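Local coordinates for protein deoxyribodipyrimidine photo-lyase (Oryza sativa Japonica Group, PDB 3UMV) that uses light and a bound FAD to split UV-induced cyclobutane pyrimidine dimers in DNA back into separate pyrimidines, at residues 46-58 and 161-173. Residues are numbered along the deposited sequence; the frame is centred on the assembly and turned at random.
Sequences RDQRLADNWALLH and VAVHQVDAHNVVP
Arg46 and His169 meet by stacking: the guanidinium lies flat on one face of the imidazole, centres 3.7 Å apart and planes 8° from parallel. The extended Arg46 chain, with CG anti to the backbone N, also carries CD over the same ring, a CH-pi contact. The charged end continues to a salt bridge with Asp328.

Hydrogen bonds hold the ring's edge. His169 ND1 donates to Asp47 OD2 at 2.7 Å, on the syn side but out of the carboxylate plane, and Arg49 NH1 reaches that oxygen's anti lone pair at 3.0 Å in a salt bridge. Two donors thus grip one oxygen, which would probably favour a charged carboxylate. The Arg49 chain, extended from CG to NE, brings up a guanidinium with two carbonyl oxygens in its plane: NE and NH2 both bond Asp52 O, while NH2 reaches Ala168 O at 2.9 Å, though bent (132°). A leucine in its place would probably leave Asp47 without its cationic mate and Ala168 O without its direct link to 46-58. Two waters add indirect links: one joins Asp47 OD1 to Ala168 N, the other joins Ala168 O to Asp52 O and Trp54 N.

Apolar packing fills the strand side. Ala168 CB sits 4.0 Å from Ala55 CB, near the helix N-cap, where Asn53 OD1 accepts from Leu56 N. Val166 straddles the first turn, CG1 against Trp54 CB (3.8 Å) and CG2 against His58.

The contact belongs to the Rossmann-like alpha/beta domain of photolyases: the opening turn of helix 54-66 (residues 54-58) runs at 144° to strand 162-166, which lies between strands 26-28 and 132-135, while helix 141-157 packs on Val163 and Gln165. Beyond the strand, His169 approaches Arg324, an FAD-site residue by similarity, and Val171 N bonds Glu325, tying this domain to helix 310-333.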
loop_
_atom_site.group_PDB
_atom_site.type_symbol
_atom_site.label_atom_id
_atom_site.label_comp_id
_atom_site.label_asym_id
_atom_site.label_seq_id
_atom_site.Cartn_x
_atom_site.Cartn_y
_atom_site.Cartn_z
ATOM N N ARG A 46 -8.609 3.648 -1.520
ATOM C CA ARG A 46 -7.183 3.348 -1.672
ATOM C C ARG A 46 -6.393 4.465 -2.333
ATOM O O ARG A 46 -5.207 4.647 -2.038
ATOM C CB ARG A 46 -6.967 2.045 -2.433
ATOM C CG ARG A 46 -5.551 1.488 -2.272
ATOM C CD ARG A 46 -5.392 0.241 -3.094
ATOM N NE ARG A 46 -4.139 -0.449 -2.832
ATOM C CZ ARG A 46 -3.810 -1.584 -3.442
ATOM N NH1 ARG A 46 -4.656 -2.122 -4.317
ATOM N NH2 ARG A 46 -2.662 -2.186 -3.173
ATOM N N ASP A 47 -7.031 5.223 -3.217
ATOM C CA ASP A 47 -6.255 6.152 -4.031
ATOM C C ASP A 47 -6.555 7.604 -3.679
ATOM O O ASP A 47 -7.373 8.269 -4.317
ATOM C CB ASP A 47 -6.463 5.827 -5.514
ATOM C CG ASP A 47 -5.959 4.428 -5.866
ATOM O OD1 ASP A 47 -6.794 3.511 -5.956
ATOM O OD2 ASP A 47 -4.722 4.232 -5.989
ATOM N N GLN A 48 -5.867 8.072 -2.638
ATOM C CA GLN A 48 -6.130 9.357 -2.018
ATOM C C GLN A 48 -5.402 10.497 -2.724
ATOM O O GLN A 48 -4.464 11.106 -2.178
ATOM C CB GLN A 48 -5.786 9.279 -0.534
ATOM C CG GLN A 48 -6.631 8.229 0.177
ATOM C CD GLN A 48 -5.992 7.696 1.440
ATOM O OE1 GLN A 48 -5.265 8.408 2.137
ATOM N NE2 GLN A 48 -6.271 6.436 1.750
ATOM N N ARG A 49 -5.858 10.761 -3.944
ATOM C CA ARG A 49 -5.291 11.769 -4.836
ATOM C C ARG A 49 -6.314 12.128 -5.908
ATOM O O ARG A 49 -7.179 11.322 -6.258
ATOM C CB ARG A 49 -4.008 11.253 -5.501
ATOM C CG ARG A 49 -4.249 10.191 -6.572
ATOM C CD ARG A 49 -2.934 9.571 -7.101
ATOM N NE ARG A 49 -3.269 8.497 -8.037
ATOM C CZ ARG A 49 -3.496 7.235 -7.689
ATOM N NH1 ARG A 49 -3.355 6.837 -6.419
ATOM N NH2 ARG A 49 -3.845 6.360 -8.622
ATOM N N LEU A 50 -6.212 13.349 -6.424
ATOM C CA LEU A 50 -7.069 13.792 -7.525
ATOM C C LEU A 50 -6.383 13.590 -8.879
ATOM O O LEU A 50 -7.055 13.336 -9.873
ATOM C CB LEU A 50 -7.483 15.248 -7.341
ATOM C CG LEU A 50 -8.158 15.529 -6.002
ATOM C CD1 LEU A 50 -8.424 17.024 -5.824
ATOM C CD2 LEU A 50 -9.444 14.711 -5.894
ATOM N N ALA A 51 -5.053 13.673 -8.923
ATOM C CA ALA A 51 -4.355 13.515 -10.189
ATOM C C ALA A 51 -4.119 12.045 -10.492
ATOM O O ALA A 51 -4.034 11.222 -9.579
ATOM C CB ALA A 51 -3.026 14.273 -10.183
ATOM N N ASP A 52 -4.009 11.719 -11.771
ATOM C CA ASP A 52 -3.592 10.371 -12.175
ATOM C C ASP A 52 -4.414 9.267 -11.487
ATOM O O ASP A 52 -3.870 8.235 -11.064
ATOM C CB ASP A 52 -2.115 10.167 -11.836
ATOM C CG ASP A 52 -1.217 11.188 -12.503
ATOM O OD1 ASP A 52 -0.180 11.553 -11.907
ATOM O OD2 ASP A 52 -1.551 11.626 -13.627
ATOM N N ASN A 53 -5.724 9.465 -11.419
ATOM C CA ASN A 53 -6.588 8.554 -10.687
ATOM C C ASN A 53 -7.683 8.008 -11.614
ATOM O O ASN A 53 -8.645 8.700 -11.913
ATOM C CB ASN A 53 -7.186 9.289 -9.480
ATOM C CG ASN A 53 -8.052 8.388 -8.620
ATOM O OD1 ASN A 53 -8.672 7.456 -9.121
ATOM N ND2 ASN A 53 -8.094 8.662 -7.322
ATOM N N TRP A 54 -7.530 6.767 -12.072
ATOM C CA TRP A 54 -8.483 6.225 -13.048
ATOM C C TRP A 54 -9.903 6.123 -12.522
ATOM O O TRP A 54 -10.845 6.194 -13.301
ATOM C CB TRP A 54 -8.049 4.867 -13.604
ATOM C CG TRP A 54 -6.841 4.918 -14.503
ATOM C CD1 TRP A 54 -5.642 4.292 -14.298
ATOM C CD2 TRP A 54 -6.715 5.629 -15.742
ATOM N NE1 TRP A 54 -4.779 4.569 -15.332
ATOM C CE2 TRP A 54 -5.404 5.403 -16.221
ATOM C CE3 TRP A 54 -7.572 6.455 -16.477
ATOM C CZ2 TRP A 54 -4.940 5.949 -17.425
ATOM C CZ3 TRP A 54 -7.104 7.010 -17.673
ATOM C CH2 TRP A 54 -5.801 6.744 -18.130
ATOM N N ALA A 55 -10.061 5.954 -11.213
ATOM C CA ALA A 55 -11.396 5.799 -10.656
ATOM C C ALA A 55 -12.117 7.141 -10.724
ATOM O O ALA A 55 -13.269 7.212 -11.133
ATOM C CB ALA A 55 -11.329 5.282 -9.231
ATOM N N LEU A 56 -11.414 8.212 -10.360
ATOM C CA LEU A 56 -11.976 9.552 -10.444
ATOM C C LEU A 56 -12.269 9.941 -11.910
ATOM O O LEU A 56 -13.333 10.474 -12.217
ATOM C CB LEU A 56 -11.030 10.566 -9.792
ATOM C CG LEU A 56 -11.476 12.025 -9.910
ATOM C CD1 LEU A 56 -12.843 12.194 -9.267
ATOM C CD2 LEU A 56 -10.446 12.969 -9.282
ATOM N N LEU A 57 -11.325 9.655 -12.806
ATOM C CA LEU A 57 -11.494 9.920 -14.241
ATOM C C LEU A 57 -12.728 9.206 -14.787
ATOM O O LEU A 57 -13.502 9.782 -15.552
ATOM C CB LEU A 57 -10.247 9.487 -15.020
ATOM C CG LEU A 57 -9.039 10.419 -14.913
ATOM C CD1 LEU A 57 -7.770 9.739 -15.411
ATOM C CD2 LEU A 57 -9.305 11.690 -15.693
ATOM N N HIS A 58 -12.912 7.951 -14.388
ATOM C CA HIS A 58 -14.080 7.190 -14.806
ATOM C C HIS A 58 -15.372 7.839 -14.306
ATOM O O HIS A 58 -16.326 8.002 -15.062
ATOM C CB HIS A 58 -13.990 5.744 -14.323
ATOM C CG HIS A 58 -15.112 4.886 -14.816
ATOM N ND1 HIS A 58 -15.982 4.231 -13.970
ATOM C CD2 HIS A 58 -15.520 4.597 -16.073
ATOM C CE1 HIS A 58 -16.871 3.564 -14.685
ATOM N NE2 HIS A 58 -16.612 3.768 -15.964
ATOM N N VAL A 161 -29.375 2.031 -8.675
ATOM C CA VAL A 161 -28.048 2.644 -8.625
ATOM C C VAL A 161 -26.999 1.701 -9.174
ATOM O O VAL A 161 -26.904 0.544 -8.759
ATOM C CB VAL A 161 -27.613 3.029 -7.206
ATOM C CG1 VAL A 161 -26.137 3.494 -7.234
ATOM C CG2 VAL A 161 -28.522 4.105 -6.630
ATOM N N ALA A 162 -26.197 2.214 -10.098
ATOM C CA ALA A 162 -25.131 1.432 -10.691
ATOM C C ALA A 162 -23.911 1.473 -9.775
ATOM O O ALA A 162 -23.646 2.483 -9.125
ATOM C CB ALA A 162 -24.782 1.982 -12.064
ATOM N N VAL A 163 -23.185 0.367 -9.705
ATOM C CA VAL A 163 -21.935 0.351 -8.943
ATOM C C VAL A 163 -20.802 -0.160 -9.826
ATOM O O VAL A 163 -20.876 -1.274 -10.364
ATOM C CB VAL A 163 -22.026 -0.515 -7.663
ATOM C CG1 VAL A 163 -20.734 -0.376 -6.866
ATOM C CG2 VAL A 163 -23.233 -0.127 -6.815
ATOM N N HIS A 164 -19.751 0.650 -9.981
ATOM C CA HIS A 164 -18.592 0.260 -10.778
ATOM C C HIS A 164 -17.375 0.278 -9.873
ATOM O O HIS A 164 -17.279 1.127 -8.981
ATOM C CB HIS A 164 -18.315 1.250 -11.913
ATOM C CG HIS A 164 -19.395 1.323 -12.950
ATOM N ND1 HIS A 164 -19.258 2.064 -14.102
ATOM C CD2 HIS A 164 -20.624 0.753 -13.015
ATOM C CE1 HIS A 164 -20.354 1.956 -14.835
ATOM N NE2 HIS A 164 -21.204 1.173 -14.192
ATOM N N GLN A 165 -16.457 -0.653 -10.096
ATOM C CA GLN A 165 -15.153 -0.610 -9.427
ATOM C C GLN A 165 -14.043 -0.448 -10.454
ATOM O O GLN A 165 -14.031 -1.105 -11.491
ATOM C CB GLN A 165 -14.910 -1.887 -8.637
ATOM C CG GLN A 165 -13.545 -1.926 -7.953
ATOM C CD GLN A 165 -13.402 -3.143 -7.084
ATOM O OE1 GLN A 165 -13.664 -4.261 -7.519
ATOM N NE2 GLN A 165 -12.996 -2.934 -5.849
ATOM N N VAL A 166 -13.095 0.427 -10.159
ATOM C CA VAL A 166 -12.019 0.706 -11.088
ATOM C C VAL A 166 -10.706 0.399 -10.381
ATOM O O VAL A 166 -10.509 0.823 -9.247
ATOM C CB VAL A 166 -12.048 2.193 -11.525
ATOM C CG1 VAL A 166 -10.846 2.507 -12.430
ATOM C CG2 VAL A 166 -13.351 2.507 -12.250
ATOM N N ASP A 167 -9.829 -0.373 -11.020
ATOM C CA ASP A 167 -8.480 -0.507 -10.489
ATOM C C ASP A 167 -7.694 0.741 -10.845
ATOM O O ASP A 167 -7.277 0.932 -12.000
ATOM C CB ASP A 167 -7.789 -1.759 -11.024
ATOM C CG ASP A 167 -6.454 -2.029 -10.333
ATOM O OD1 ASP A 167 -5.893 -1.112 -9.708
ATOM O OD2 ASP A 167 -5.960 -3.168 -10.442
ATOM N N ALA A 168 -7.518 1.601 -9.846
ATOM C CA ALA A 168 -6.783 2.847 -10.004
ATOM C C ALA A 168 -5.366 2.730 -9.459
ATOM O O ALA A 168 -4.583 3.673 -9.569
ATOM C CB ALA A 168 -7.516 3.995 -9.292
ATOM N N HIS A 169 -5.038 1.593 -8.860
ATOM C CA HIS A 169 -3.754 1.454 -8.163
ATOM C C HIS A 169 -2.691 0.742 -9.002
ATOM O O HIS A 169 -1.498 1.023 -8.887
ATOM C CB HIS A 169 -3.948 0.687 -6.856
ATOM C CG HIS A 169 -3.012 1.107 -5.767
ATOM N ND1 HIS A 169 -3.193 2.264 -5.033
ATOM C CD2 HIS A 169 -1.903 0.515 -5.272
ATOM C CE1 HIS A 169 -2.227 2.368 -4.135
ATOM N NE2 HIS A 169 -1.433 1.317 -4.259
ATOM N N ASN A 170 -3.114 -0.190 -9.841
ATOM C CA ASN A 170 -2.174 -0.987 -10.601
ATOM C C ASN A 170 -2.090 -0.480 -12.045
ATOM O O ASN A 170 -3.079 0.008 -12.581
ATOM C CB ASN A 170 -2.606 -2.450 -10.600
ATOM C CG ASN A 170 -2.534 -3.077 -9.220
ATOM O OD1 ASN A 170 -1.475 -3.081 -8.591
ATOM N ND2 ASN A 170 -3.672 -3.570 -8.719
ATOM N N VAL A 171 -0.913 -0.602 -12.662
ATOM C CA VAL A 171 -0.752 -0.258 -14.073
ATOM C C VAL A 171 -1.596 -1.191 -14.916
ATOM O O VAL A 171 -2.347 -0.749 -15.788
ATOM C CB VAL A 171 0.728 -0.353 -14.547
ATOM C CG1 VAL A 171 0.837 0.033 -16.011
ATOM C CG2 VAL A 171 1.614 0.553 -13.695
ATOM N N VAL A 172 -1.452 -2.490 -14.672
ATOM C CA VAL A 172 -2.268 -3.471 -15.365
ATOM C C VAL A 172 -3.356 -3.907 -14.388
ATOM O O VAL A 172 -3.057 -4.337 -13.272
ATOM C CB VAL A 172 -1.428 -4.696 -15.806
ATOM C CG1 VAL A 172 -2.290 -5.687 -16.587
ATOM C CG2 VAL A 172 -0.226 -4.265 -16.667
ATOM N N PRO A 173 -4.629 -3.786 -14.784
ATOM C CA PRO A 173 -5.721 -4.145 -13.869
ATOM C C PRO A 173 -5.529 -5.526 -13.267
ATOM O O PRO A 173 -5.146 -6.459 -13.983
ATOM C CB PRO A 173 -6.947 -4.119 -14.780
ATOM C CG PRO A 173 -6.593 -3.124 -15.838
ATOM C CD PRO A 173 -5.120 -3.240 -16.063
HETATM O O HOH W 1 -7.460 1.162 -6.827
HETATM O O HOH W 2 -5.038 5.501 -11.374
#